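Local coordinates for GGDEF and EAL domain-containing protein (Vibrio cholerae O1 str. 2010EL-1786, PDB 6PWK) that binds the second messenger c-di-GMP in its EAL domain and, as a LapD-type receptor, probably passes that signal on to the control of large adhesins in biofilm formation, at residues Leu356-Thr361 and Ala389-Thr394; Arg203-Asn208 and Val408-Ile413. One frame throughout, in Å; residues are numbered along the deposited sequence.

Interaction 1 (Leu356-Thr361 and Ala389-Thr394); sequences LDYLFT and ASRVET. With C2E (9,9'-[(2R,3R,3aS,5S,7aR,9R,10R,10aS,12S,14aR)-3,5,10,12-tetrahydroxy-5,12-dioxidooctahydro-2H,7H-difuro[3,2-d:3',2'-j][1,3,7,9,2,8]tetraoxadiphosphacyclododecine-2,9-diyl]bis(2-amino-1,9-dihydro-6H-purin-6-one)), chain C.
Arg391 lays its guanidinium flat on the ring of Tyr358 where two loops leave neighbouring parallel strands of the EAL domain's TIM-barrel-like fold, at the strand ends where c-di-GMP binds. The planes are 15° apart, and Arg391 CZ stands 3.4 Å from the ring centroid of Tyr358, almost on the ring normal: a true cation-pi stack, with NH2 over the middle of the ring. Tyr358 swings CG between its backbone N and carbonyl carbon (chi1 78°), which presents the ring to the arginine. Beyond it, Tyr358 OH is hydrogen-bonded to Glu167. On the opposite guanidinium face lies the ligand's O4', offset toward the rim, while O1P of the same ligand sits at the edge, in plane, weakly bonded by NH1. An arginine suits this place because its flat cation can use both faces and an N-H at once; bends at chi2 and chi3 bring it there, and Arg391 CG rests 3.3 Å from C5 of the guanine. Glu393 runs an extended chain to the same base, where OE1 accepts from N2 (2.6 Å) and weakly from N1. Nearer the strand ends, small Ser390 puts CB against Leu356 O, and Leu356 CD1 meets Ala389 CB at 4.4 Å. Thr361 packs CG2 beside Ser390 O, its hydroxyl turned back on its own loop: OG1 donates to Tyr358 O over 2.9 Å.

Interaction 2 (Arg203-Asn208 and Val408-Ile413); sequences RYQAAN and VFQGFI. With C2E (9,9'-[(2R,3R,3aS,5S,7aR,9R,10R,10aS,12S,14aR)-3,5,10,12-tetrahydroxy-5,12-dioxidooctahydro-2H,7H-difuro[3,2-d:3',2'-j][1,3,7,9,2,8]tetraoxadiphosphacyclododecine-2,9-diyl]bis(2-amino-1,9-dihydro-6H-purin-6-one)), chain C.
Val408 meets strand 200-209 through CG2, which packs 3.6 Å from CB of Ala207, a residue small enough to let the backbones approach. Next, Phe409 forms an antiparallel hydrogen-bonded pair with Asn208: its N donates to Asn208 O at 2.7 Å, and its O receives Asn208 N at 3.0 Å. This short bridge joins the last strand to the first in the EAL barrel sheet. Gln410 extends fully, CG anti to its backbone N (chi1 -172°), and its NE2 reaches Gln205 OE1 at 2.8 Å with the amide planes 84° apart. Gln410 NE2 also bonds Glu218, a magnesium ligand, and its OE1 bonds Lys355. Glycine suits position 411, where a CB would press on the carbonyl O of Gln410 and crowd the guanine O6. Phe412 then donates its backbone N to O6 (2.8 Å) and spreads one ring face over the base near C6. From strand 200-209, Arg203 NH2 bonds the ribose O2' almost straight (173° at the hydrogen) while NH1 bonds the phosphate oxygen O21. Because Gln205 spends its oxygen on Gln410, its amide is oriented with NE2 toward N7, so the contact offers donors to both acceptors, N7 and O6, on that guanine edge.

Both contacts line one c-di-GMP pocket and meet the same guanine. Interaction 1 is buried and joins loops by stacking and apolar packing, with no hydrogen bond directly between its segments; interaction 2 is only partly buried and closes the barrel sheet with backbone and amide bonds. They meet where Ala389 N and Val392 N probably donate to Val408 O and Gln410 O. Around the base their roles divide: Arg391 and Phe412 lie against opposite faces, and an acidic acceptor from interaction 1 contrasts with the amide donors, side-chain and backbone, of interaction 2. The two contacts thus complement different edges of the same nucleobase.

Interaction 1 (Leu356-Thr361 and Ala389-Thr394)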
ATOM      1  N   LEU A 356      16.360 -15.510 -19.848  1.00 60.27           N
ATOM      2  CA  LEU A 356      16.090 -16.681 -19.026  1.00 58.13           C
ATOM      3  C   LEU A 356      16.592 -16.488 -17.601  1.00 68.12           C
ATOM      4  O   LEU A 356      17.548 -15.752 -17.346  1.00 71.24           O
ATOM      5  CB  LEU A 356      16.745 -17.920 -19.637  1.00 64.04           C
ATOM      6  CG  LEU A 356      16.111 -18.487 -20.906  1.00 70.59           C
ATOM      7  CD1 LEU A 356      17.008 -19.554 -21.512  1.00 72.53           C
ATOM      8  CD2 LEU A 356      14.738 -19.054 -20.596  1.00 69.57           C
ATOM      9  N   ASP A 357      15.919 -17.154 -16.666  1.00 69.01           N
ATOM     10  CA  ASP A 357      16.411 -17.232 -15.298  1.00 61.86           C
ATOM     11  C   ASP A 357      17.791 -17.876 -15.295  1.00 61.12           C
ATOM     12  O   ASP A 357      18.004 -18.920 -15.920  1.00 59.67           O
ATOM     13  CB  ASP A 357      15.433 -18.038 -14.438  1.00 58.43           C
ATOM     14  CG  ASP A 357      15.785 -18.017 -12.960  1.00 67.60           C
ATOM     15  OD1 ASP A 357      16.823 -17.428 -12.589  1.00 74.52           O
ATOM     16  OD2 ASP A 357      15.015 -18.592 -12.163  1.00 73.84           O
ATOM     17  N   TYR A 358      18.736 -17.245 -14.594  1.00 56.88           N
ATOM     18  CA  TYR A 358      20.104 -17.747 -14.585  1.00 56.24           C
ATOM     19  C   TYR A 358      20.234 -19.094 -13.891  1.00 68.57           C
ATOM     20  O   TYR A 358      21.286 -19.730 -14.009  1.00 77.06           O
ATOM     21  CB  TYR A 358      21.040 -16.727 -13.932  1.00 54.35           C
ATOM     22  CG  TYR A 358      20.998 -16.676 -12.418  1.00 55.73           C
ATOM     23  CD1 TYR A 358      20.077 -15.877 -11.753  1.00 57.69           C
ATOM     24  CD2 TYR A 358      21.901 -17.408 -11.656  1.00 49.92           C
ATOM     25  CE1 TYR A 358      20.046 -15.820 -10.370  1.00 54.25           C
ATOM     26  CE2 TYR A 358      21.878 -17.360 -10.276  1.00 54.81           C
ATOM     27  CZ  TYR A 358      20.949 -16.565  -9.639  1.00 64.62           C
ATOM     28  OH  TYR A 358      20.926 -16.514  -8.266  1.00 68.86           O
ATOM     29  N   LEU A 359      19.201 -19.542 -13.176  1.00 67.24           N
ATOM     30  CA  LEU A 359      19.213 -20.878 -12.598  1.00 68.04           C
ATOM     31  C   LEU A 359      19.116 -21.974 -13.650  1.00 68.01           C
ATOM     32  O   LEU A 359      19.309 -23.147 -13.315  1.00 70.77           O
ATOM     33  CB  LEU A 359      18.074 -21.024 -11.587  1.00 71.33           C
ATOM     34  CG  LEU A 359      18.206 -20.185 -10.315  1.00 66.85           C
ATOM     35  CD1 LEU A 359      17.016 -20.407  -9.399  1.00 58.68           C
ATOM     36  CD2 LEU A 359      19.504 -20.519  -9.600  1.00 69.17           C
ATOM     37  N   PHE A 360      18.819 -21.625 -14.905  1.00 69.02           N
ATOM     38  CA  PHE A 360      18.779 -22.629 -15.963  1.00 74.34           C
ATOM     39  C   PHE A 360      20.175 -23.043 -16.409  1.00 80.48           C
ATOM     40  O   PHE A 360      20.360 -24.167 -16.888  1.00 87.23           O
ATOM     41  CB  PHE A 360      17.972 -22.112 -17.154  1.00 68.20           C
ATOM     42  CG  PHE A 360      16.489 -22.093 -16.917  1.00 69.93           C
ATOM     43  CD1 PHE A 360      15.786 -23.277 -16.766  1.00 67.15           C
ATOM     44  CD2 PHE A 360      15.796 -20.896 -16.854  1.00 71.44           C
ATOM     45  CE1 PHE A 360      14.421 -23.267 -16.548  1.00 70.51           C
ATOM     46  CE2 PHE A 360      14.430 -20.879 -16.638  1.00 67.26           C
ATOM     47  CZ  PHE A 360      13.742 -22.067 -16.485  1.00 65.70           C
ATOM     48  N   THR A 361      21.162 -22.161 -16.265  1.00 83.90           N
ATOM     49  CA  THR A 361      22.551 -22.534 -16.501  1.00 89.29           C
ATOM     50  C   THR A 361      23.176 -23.234 -15.300  1.00 92.97           C
ATOM     51  O   THR A 361      24.359 -23.579 -15.353  1.00 99.32           O
ATOM     52  CB  THR A 361      23.383 -21.299 -16.859  1.00 81.93           C
ATOM     53  OG1 THR A 361      23.521 -20.458 -15.707  1.00 87.12           O
ATOM     54  CG2 THR A 361      22.716 -20.510 -17.975  1.00 64.61           C
ATOM     55  N   ALA A 389      19.646 -16.312 -23.148  1.00 61.99           N
ATOM     56  CA  ALA A 389      20.213 -17.051 -22.032  1.00 55.56           C
ATOM     57  C   ALA A 389      21.063 -16.120 -21.177  1.00 57.04           C
ATOM     58  O   ALA A 389      21.710 -15.199 -21.681  1.00 58.37           O
ATOM     59  CB  ALA A 389      21.053 -18.226 -22.527  1.00 59.10           C
ATOM     60  N   SER A 390      21.059 -16.369 -19.870  1.00 58.32           N
ATOM     61  CA  SER A 390      21.607 -15.430 -18.902  1.00 59.03           C
ATOM     62  C   SER A 390      22.716 -16.074 -18.085  1.00 57.30           C
ATOM     63  O   SER A 390      22.603 -17.231 -17.664  1.00 56.39           O
ATOM     64  CB  SER A 390      20.505 -14.912 -17.966  1.00 55.88           C
ATOM     65  OG  SER A 390      21.025 -14.016 -16.999  1.00 62.51           O
ATOM     66  N   ARG A 391      23.787 -15.306 -17.867  1.00 61.01           N
ATOM     67  CA  ARG A 391      24.879 -15.678 -16.966  1.00 65.58           C
ATOM     68  C   ARG A 391      25.545 -16.988 -17.394  1.00 69.23           C
ATOM     69  O   ARG A 391      25.789 -17.886 -16.586  1.00 74.35           O
ATOM     70  CB  ARG A 391      24.387 -15.738 -15.517  1.00 67.08           C
ATOM     71  CG  ARG A 391      24.444 -14.376 -14.832  1.00 72.63           C
ATOM     72  CD  ARG A 391      23.227 -14.039 -13.983  1.00 63.91           C
ATOM     73  NE  ARG A 391      23.384 -14.444 -12.589  1.00 57.74           N
ATOM     74  CZ  ARG A 391      22.823 -13.814 -11.562  1.00 57.18           C
ATOM     75  NH1 ARG A 391      22.072 -12.741 -11.770  1.00 52.04           N
ATOM     76  NH2 ARG A 391      23.019 -14.250 -10.326  1.00 70.26           N
ATOM     77  N   VAL A 392      25.858 -17.076 -18.684  1.00 59.95           N
ATOM     78  CA  VAL A 392      26.530 -18.244 -19.245  1.00 64.51           C
ATOM     79  C   VAL A 392      28.026 -18.115 -18.982  1.00 69.69           C
ATOM     80  O   VAL A 392      28.664 -17.150 -19.420  1.00 67.56           O
ATOM     81  CB  VAL A 392      26.242 -18.379 -20.746  1.00 72.30           C
ATOM     82  CG1 VAL A 392      26.696 -19.742 -21.252  1.00 60.94           C
ATOM     83  CG2 VAL A 392      24.764 -18.162 -21.027  1.00 74.43           C
ATOM     84  N   GLU A 393      28.588 -19.091 -18.269  1.00 75.70           N
ATOM     85  CA  GLU A 393      29.986 -19.073 -17.857  1.00 72.51           C
ATOM     86  C   GLU A 393      30.870 -20.034 -18.632  1.00 76.98           C
ATOM     87  O   GLU A 393      32.032 -19.714 -18.892  1.00 83.18           O
ATOM     88  CB  GLU A 393      30.112 -19.413 -16.366  1.00 69.83           C
ATOM     89  CG  GLU A 393      29.396 -18.480 -15.431  1.00 78.78           C
ATOM     90  CD  GLU A 393      29.793 -18.699 -13.984  1.00 87.67           C
ATOM     91  OE1 GLU A 393      30.286 -17.745 -13.344  1.00 88.82           O
ATOM     92  OE2 GLU A 393      29.628 -19.834 -13.491  1.00 90.72           O
ATOM     93  N   THR A 394      30.368 -21.213 -18.988  1.00 72.83           N
ATOM     94  CA  THR A 394      31.199 -22.274 -19.535  1.00 74.77           C
ATOM     95  C   THR A 394      30.702 -22.693 -20.911  1.00 77.04           C
ATOM     96  O   THR A 394      29.543 -22.474 -21.275  1.00 83.30           O
ATOM     97  CB  THR A 394      31.222 -23.497 -18.610  1.00 76.95           C
ATOM     98  OG1 THR A 394      29.940 -24.139 -18.633  1.00 76.28           O
ATOM     99  CG2 THR A 394      31.548 -23.081 -17.182  1.00 70.74           C
TER
HETATM  100  P1  C2E C 701      20.798  -9.376 -13.063  1.00 81.95           P
HETATM  101  O2P C2E C 701      19.707  -8.814 -13.933  1.00 58.71           O
HETATM  102  O1P C2E C 701      20.626 -10.867 -13.138  1.00 47.07           O
HETATM  103  O5' C2E C 701      22.283  -9.097 -13.694  1.00 75.93           O
HETATM  104  C5' C2E C 701      23.134 -10.181 -13.870  1.00 56.10           C
HETATM  105  C4' C2E C 701      24.066 -10.220 -12.628  1.00 61.16           C
HETATM  106  O4' C2E C 701      24.826 -11.275 -12.663  1.00 62.54           O
HETATM  107  C3' C2E C 701      25.066  -9.050 -12.652  1.00 57.48           C
HETATM  108  O3' C2E C 701      25.606  -8.977 -11.422  1.00 55.52           O
HETATM  109  C2' C2E C 701      26.129  -9.607 -13.611  1.00 54.65           C
HETATM  110  O2' C2E C 701      27.399  -8.838 -13.471  1.00 46.82           O
HETATM  111  C1' C2E C 701      26.306 -10.778 -13.069  1.00 59.59           C
HETATM  112  N9  C2E C 701      26.852 -11.874 -13.827  1.00 66.00           N
HETATM  113  C8  C2E C 701      26.712 -11.367 -15.077  1.00 64.72           C
HETATM  114  N7  C2E C 701      27.182 -12.309 -15.934  1.00 60.04           N
HETATM  115  C5  C2E C 701      27.586 -13.363 -15.233  1.00 61.91           C
HETATM  116  C6  C2E C 701      28.194 -14.728 -15.601  1.00 68.29           C
HETATM  117  O6  C2E C 701      28.410 -15.032 -16.725  1.00 76.06           O
HETATM  118  N1  C2E C 701      28.519 -15.662 -14.566  1.00 64.73           N
HETATM  119  C2  C2E C 701      28.285 -15.359 -13.178  1.00 68.89           C
HETATM  120  N2  C2E C 701      28.595 -16.274 -12.083  1.00 69.33           N
HETATM  121  N3  C2E C 701      27.705 -14.063 -12.867  1.00 70.28           N
HETATM  122  C4  C2E C 701      27.367 -13.084 -13.931  1.00 64.85           C
HETATM  123  P11 C2E C 701      25.537  -7.449 -10.779  1.00 64.06           P
HETATM  124  O21 C2E C 701      26.371  -6.374 -11.424  1.00 63.23           O
HETATM  125  O11 C2E C 701      26.058  -7.565  -9.369  1.00 49.51           O
HETATM  126  O5A C2E C 701      23.908  -7.189 -10.727  1.00 66.63           O
HETATM  127  C5A C2E C 701      23.281  -7.928  -9.715  1.00 54.78           C
HETATM  128  C4A C2E C 701      21.851  -7.573  -9.646  1.00 57.33           C
HETATM  129  O4A C2E C 701      21.726  -6.344  -9.220  1.00 61.56           O
HETATM  130  C3A C2E C 701      21.152  -7.637 -11.177  1.00 65.50           C
HETATM  131  O3A C2E C 701      20.633  -9.021 -11.453  1.00 73.53           O
HETATM  132  C2A C2E C 701      20.228  -6.835 -11.155  1.00 59.71           C
HETATM  133  O2A C2E C 701      18.965  -7.507 -10.682  1.00 56.78           O
HETATM  134  C1A C2E C 701      20.700  -5.682 -10.110  1.00 54.76           C
HETATM  135  N91 C2E C 701      21.208  -4.657 -10.754  1.00 48.05           N
HETATM  136  C81 C2E C 701      22.436  -4.493 -11.269  1.00 47.10           C
HETATM  137  N71 C2E C 701      22.451  -3.267 -11.826  1.00 39.76           N
HETATM  138  C51 C2E C 701      21.258  -2.705 -11.650  1.00 43.49           C
HETATM  139  C61 C2E C 701      20.694  -1.350 -12.058  1.00 45.00           C
HETATM  140  O61 C2E C 701      21.392  -0.602 -12.645  1.00 38.48           O
HETATM  141  N11 C2E C 701      19.347  -0.987 -11.738  1.00 53.92           N
HETATM  142  C21 C2E C 701      18.508  -1.907 -11.022  1.00 45.00           C
HETATM  143  N21 C2E C 701      17.139  -1.534 -10.698  1.00 58.25           N
HETATM  144  N31 C2E C 701      19.059  -3.207 -10.638  1.00 52.53           N
HETATM  145  C41 C2E C 701      20.467  -3.576 -10.975  1.00 44.20           C

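Interaction 2 (Arg203-Asn208 and Val408-Ile413)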
ATOM      1  N   ARG A 203      28.886  -0.933 -16.004  1.00 60.69           N
ATOM      2  CA  ARG A 203      29.405  -2.000 -16.843  1.00 60.59           C
ATOM      3  C   ARG A 203      28.375  -2.345 -17.910  1.00 66.39           C
ATOM      4  O   ARG A 203      27.168  -2.297 -17.660  1.00 71.46           O
ATOM      5  CB  ARG A 203      29.744  -3.243 -16.010  1.00 44.47           C
ATOM      6  CG  ARG A 203      30.898  -3.042 -15.041  1.00 53.53           C
ATOM      7  CD  ARG A 203      30.944  -4.127 -13.973  1.00 58.28           C
ATOM      8  NE  ARG A 203      30.618  -5.451 -14.498  1.00 58.80           N
ATOM      9  CZ  ARG A 203      29.637  -6.217 -14.031  1.00 62.17           C
ATOM     10  NH1 ARG A 203      28.887  -5.796 -13.019  1.00 46.90           N
ATOM     11  NH2 ARG A 203      29.412  -7.408 -14.568  1.00 62.16           N
ATOM     12  N   TYR A 204      28.857  -2.686 -19.103  1.00 67.31           N
ATOM     13  CA  TYR A 204      27.997  -3.000 -20.241  1.00 70.59           C
ATOM     14  C   TYR A 204      28.329  -4.407 -20.722  1.00 75.21           C
ATOM     15  O   TYR A 204      29.417  -4.642 -21.259  1.00 84.28           O
ATOM     16  CB  TYR A 204      28.177  -1.982 -21.368  1.00 65.09           C
ATOM     17  CG  TYR A 204      27.949  -0.540 -20.959  1.00 73.22           C
ATOM     18  CD1 TYR A 204      28.970   0.211 -20.389  1.00 75.47           C
ATOM     19  CD2 TYR A 204      26.720   0.075 -21.156  1.00 82.00           C
ATOM     20  CE1 TYR A 204      28.770   1.528 -20.017  1.00 82.93           C
ATOM     21  CE2 TYR A 204      26.510   1.393 -20.788  1.00 85.09           C
ATOM     22  CZ  TYR A 204      27.538   2.113 -20.220  1.00 85.14           C
ATOM     23  OH  TYR A 204      27.334   3.424 -19.853  1.00 87.56           O
ATOM     24  N   GLN A 205      27.395  -5.337 -20.540  1.00 68.68           N
ATOM     25  CA  GLN A 205      27.561  -6.720 -20.972  1.00 63.65           C
ATOM     26  C   GLN A 205      26.688  -6.961 -22.196  1.00 66.81           C
ATOM     27  O   GLN A 205      25.467  -6.773 -22.139  1.00 68.92           O
ATOM     28  CB  GLN A 205      27.202  -7.697 -19.853  1.00 54.42           C
ATOM     29  CG  GLN A 205      27.621  -9.130 -20.140  1.00 51.36           C
ATOM     30  CD  GLN A 205      27.238 -10.088 -19.032  1.00 52.57           C
ATOM     31  OE1 GLN A 205      26.110 -10.068 -18.539  1.00 61.67           O
ATOM     32  NE2 GLN A 205      28.180 -10.932 -18.629  1.00 52.43           N
ATOM     33  N   ALA A 206      27.310  -7.383 -23.291  1.00 71.47           N
ATOM     34  CA  ALA A 206      26.602  -7.539 -24.552  1.00 65.87           C
ATOM     35  C   ALA A 206      25.893  -8.885 -24.625  1.00 65.83           C
ATOM     36  O   ALA A 206      26.453  -9.923 -24.260  1.00 64.24           O
ATOM     37  CB  ALA A 206      27.570  -7.396 -25.726  1.00 63.72           C
ATOM     38  N   ALA A 207      24.649  -8.857 -25.097  1.00 65.67           N
ATOM     39  CA  ALA A 207      23.884 -10.062 -25.396  1.00 62.37           C
ATOM     40  C   ALA A 207      23.982 -10.307 -26.897  1.00 67.70           C
ATOM     41  O   ALA A 207      23.395  -9.567 -27.692  1.00 66.38           O
ATOM     42  CB  ALA A 207      22.431  -9.912 -24.950  1.00 60.22           C
ATOM     43  N   ASN A 208      24.726 -11.341 -27.281  1.00 70.25           N
ATOM     44  CA  ASN A 208      25.059 -11.592 -28.676  1.00 71.44           C
ATOM     45  C   ASN A 208      24.411 -12.877 -29.169  1.00 72.98           C
ATOM     46  O   ASN A 208      24.231 -13.836 -28.412  1.00 75.21           O
ATOM     47  CB  ASN A 208      26.577 -11.682 -28.881  1.00 75.80           C
ATOM     48  CG  ASN A 208      27.288 -10.382 -28.567  1.00 76.80           C
ATOM     49  OD1 ASN A 208      26.689  -9.308 -28.608  1.00 77.20           O
ATOM     50  ND2 ASN A 208      28.574 -10.472 -28.255  1.00 80.68           N
ATOM     51  N   VAL A 408      20.029 -15.627 -28.519  1.00 83.79           N
ATOM     52  CA  VAL A 408      21.178 -14.831 -28.111  1.00 79.26           C
ATOM     53  C   VAL A 408      21.596 -15.244 -26.705  1.00 66.31           C
ATOM     54  O   VAL A 408      20.792 -15.754 -25.917  1.00 69.47           O
ATOM     55  CB  VAL A 408      20.885 -13.309 -28.193  1.00 61.39           C
ATOM     56  CG1 VAL A 408      19.549 -13.057 -28.873  1.00 62.35           C
ATOM     57  CG2 VAL A 408      20.925 -12.648 -26.831  1.00 58.09           C
ATOM     58  N   PHE A 409      22.879 -15.037 -26.399  1.00 65.39           N
ATOM     59  CA  PHE A 409      23.474 -15.475 -25.146  1.00 65.46           C
ATOM     60  C   PHE A 409      24.197 -14.314 -24.479  1.00 63.72           C
ATOM     61  O   PHE A 409      24.657 -13.381 -25.143  1.00 67.25           O
ATOM     62  CB  PHE A 409      24.451 -16.639 -25.372  1.00 61.21           C
ATOM     63  CG  PHE A 409      23.860 -17.786 -26.140  1.00 64.46           C
ATOM     64  CD1 PHE A 409      23.809 -17.760 -27.525  1.00 66.42           C
ATOM     65  CD2 PHE A 409      23.357 -18.894 -25.477  1.00 73.57           C
ATOM     66  CE1 PHE A 409      23.263 -18.812 -28.234  1.00 74.34           C
ATOM     67  CE2 PHE A 409      22.812 -19.950 -26.181  1.00 77.66           C
ATOM     68  CZ  PHE A 409      22.764 -19.909 -27.560  1.00 76.17           C
ATOM     69  N   GLN A 410      24.300 -14.387 -23.154  1.00 57.45           N
ATOM     70  CA  GLN A 410      24.938 -13.348 -22.359  1.00 60.15           C
ATOM     71  C   GLN A 410      25.670 -13.997 -21.195  1.00 56.87           C
ATOM     72  O   GLN A 410      25.188 -14.976 -20.620  1.00 60.61           O
ATOM     73  CB  GLN A 410      23.906 -12.330 -21.846  1.00 60.14           C
ATOM     74  CG  GLN A 410      24.504 -11.111 -21.159  1.00 62.04           C
ATOM     75  CD  GLN A 410      23.448 -10.126 -20.684  1.00 60.80           C
ATOM     76  OE1 GLN A 410      22.274 -10.238 -21.037  1.00 60.21           O
ATOM     77  NE2 GLN A 410      23.864  -9.158 -19.877  1.00 55.41           N
ATOM     78  N   GLY A 411      26.828 -13.460 -20.857  1.00 51.67           N
ATOM     79  CA  GLY A 411      27.600 -13.988 -19.750  1.00 62.12           C
ATOM     80  C   GLY A 411      29.085 -13.786 -19.976  1.00 71.92           C
ATOM     81  O   GLY A 411      29.517 -13.185 -20.957  1.00 73.34           O
ATOM     82  N   PHE A 412      29.864 -14.320 -19.032  1.00 52.57           N
ATOM     83  CA  PHE A 412      31.311 -14.132 -19.062  1.00 58.00           C
ATOM     84  C   PHE A 412      31.965 -14.918 -20.193  1.00 69.12           C
ATOM     85  O   PHE A 412      33.027 -14.520 -20.685  1.00 75.29           O
ATOM     86  CB  PHE A 412      31.919 -14.529 -17.716  1.00 54.15           C
ATOM     87  CG  PHE A 412      31.518 -13.626 -16.580  1.00 64.73           C
ATOM     88  CD1 PHE A 412      31.180 -12.302 -16.814  1.00 66.44           C
ATOM     89  CD2 PHE A 412      31.476 -14.102 -15.279  1.00 72.65           C
ATOM     90  CE1 PHE A 412      30.811 -11.471 -15.772  1.00 69.28           C
ATOM     91  CE2 PHE A 412      31.107 -13.274 -14.233  1.00 68.28           C
ATOM     92  CZ  PHE A 412      30.774 -11.958 -14.481  1.00 64.54           C
ATOM     93  N   ILE A 413      31.355 -16.026 -20.620  1.00 73.36           N
ATOM     94  CA  ILE A 413      31.937 -16.805 -21.706  1.00 76.65           C
ATOM     95  C   ILE A 413      31.732 -16.133 -23.059  1.00 79.93           C
ATOM     96  O   ILE A 413      32.519 -16.368 -23.984  1.00 84.91           O
ATOM     97  CB  ILE A 413      31.375 -18.236 -21.731  1.00 77.84           C
ATOM     98  CG1 ILE A 413      32.315 -19.154 -22.517  1.00 66.06           C
ATOM     99  CG2 ILE A 413      29.964 -18.259 -22.308  1.00 77.55           C
ATOM    100  CD1 ILE A 413      31.630 -20.312 -23.191  1.00 91.12           C
TER
HETATM  101  P1  C2E C 701      20.798  -9.376 -13.063  1.00 81.95           P
HETATM  102  O2P C2E C 701      19.707  -8.814 -13.933  1.00 58.71           O
HETATM  103  O1P C2E C 701      20.626 -10.867 -13.138  1.00 47.07           O
HETATM  104  O5' C2E C 701      22.283  -9.097 -13.694  1.00 75.93           O
HETATM  105  C5' C2E C 701      23.134 -10.181 -13.870  1.00 56.10           C
HETATM  106  C4' C2E C 701      24.066 -10.220 -12.628  1.00 61.16           C
HETATM  107  O4' C2E C 701      24.826 -11.275 -12.663  1.00 62.54           O
HETATM  108  C3' C2E C 701      25.066  -9.050 -12.652  1.00 57.48           C
HETATM  109  O3' C2E C 701      25.606  -8.977 -11.422  1.00 55.52           O
HETATM  110  C2' C2E C 701      26.129  -9.607 -13.611  1.00 54.65           C
HETATM  111  O2' C2E C 701      27.399  -8.838 -13.471  1.00 46.82           O
HETATM  112  C1' C2E C 701      26.306 -10.778 -13.069  1.00 59.59           C
HETATM  113  N9  C2E C 701      26.852 -11.874 -13.827  1.00 66.00           N
HETATM  114  C8  C2E C 701      26.712 -11.367 -15.077  1.00 64.72           C
HETATM  115  N7  C2E C 701      27.182 -12.309 -15.934  1.00 60.04           N
HETATM  116  C5  C2E C 701      27.586 -13.363 -15.233  1.00 61.91           C
HETATM  117  C6  C2E C 701      28.194 -14.728 -15.601  1.00 68.29           C
HETATM  118  O6  C2E C 701      28.410 -15.032 -16.725  1.00 76.06           O
HETATM  119  N1  C2E C 701      28.519 -15.662 -14.566  1.00 64.73           N
HETATM  120  C2  C2E C 701      28.285 -15.359 -13.178  1.00 68.89           C
HETATM  121  N2  C2E C 701      28.595 -16.274 -12.083  1.00 69.33           N
HETATM  122  N3  C2E C 701      27.705 -14.063 -12.867  1.00 70.28           N
HETATM  123  C4  C2E C 701      27.367 -13.084 -13.931  1.00 64.85           C
HETATM  124  P11 C2E C 701      25.537  -7.449 -10.779  1.00 64.06           P
HETATM  125  O21 C2E C 701      26.371  -6.374 -11.424  1.00 63.23           O
HETATM  126  O11 C2E C 701      26.058  -7.565  -9.369  1.00 49.51           O
HETATM  127  O5A C2E C 701      23.908  -7.189 -10.727  1.00 66.63           O
HETATM  128  C5A C2E C 701      23.281  -7.928  -9.715  1.00 54.78           C
HETATM  129  C4A C2E C 701      21.851  -7.573  -9.646  1.00 57.33           C
HETATM  130  O4A C2E C 701      21.726  -6.344  -9.220  1.00 61.56           O
HETATM  131  C3A C2E C 701      21.152  -7.637 -11.177  1.00 65.50           C
HETATM  132  O3A C2E C 701      20.633  -9.021 -11.453  1.00 73.53           O
HETATM  133  C2A C2E C 701      20.228  -6.835 -11.155  1.00 59.71           C
HETATM  134  O2A C2E C 701      18.965  -7.507 -10.682  1.00 56.78           O
HETATM  135  C1A C2E C 701      20.700  -5.682 -10.110  1.00 54.76           C
HETATM  136  N91 C2E C 701      21.208  -4.657 -10.754  1.00 48.05           N
HETATM  137  C81 C2E C 701      22.436  -4.493 -11.269  1.00 47.10           C
HETATM  138  N71 C2E C 701      22.451  -3.267 -11.826  1.00 39.76           N
HETATM  139  C51 C2E C 701      21.258  -2.705 -11.650  1.00 43.49           C
HETATM  140  C61 C2E C 701      20.694  -1.350 -12.058  1.00 45.00           C
HETATM  141  O61 C2E C 701      21.392  -0.602 -12.645  1.00 38.48           O
HETATM  142  N11 C2E C 701      19.347  -0.987 -11.738  1.00 53.92           N
HETATM  143  C21 C2E C 701      18.508  -1.907 -11.022  1.00 45.00           C
HETATM  144  N21 C2E C 701      17.139  -1.534 -10.698  1.00 58.25           N
HETATM  145  N31 C2E C 701      19.059  -3.207 -10.638  1.00 52.53           N
HETATM  146  C41 C2E C 701      20.467  -3.576 -10.975  1.00 44.20           C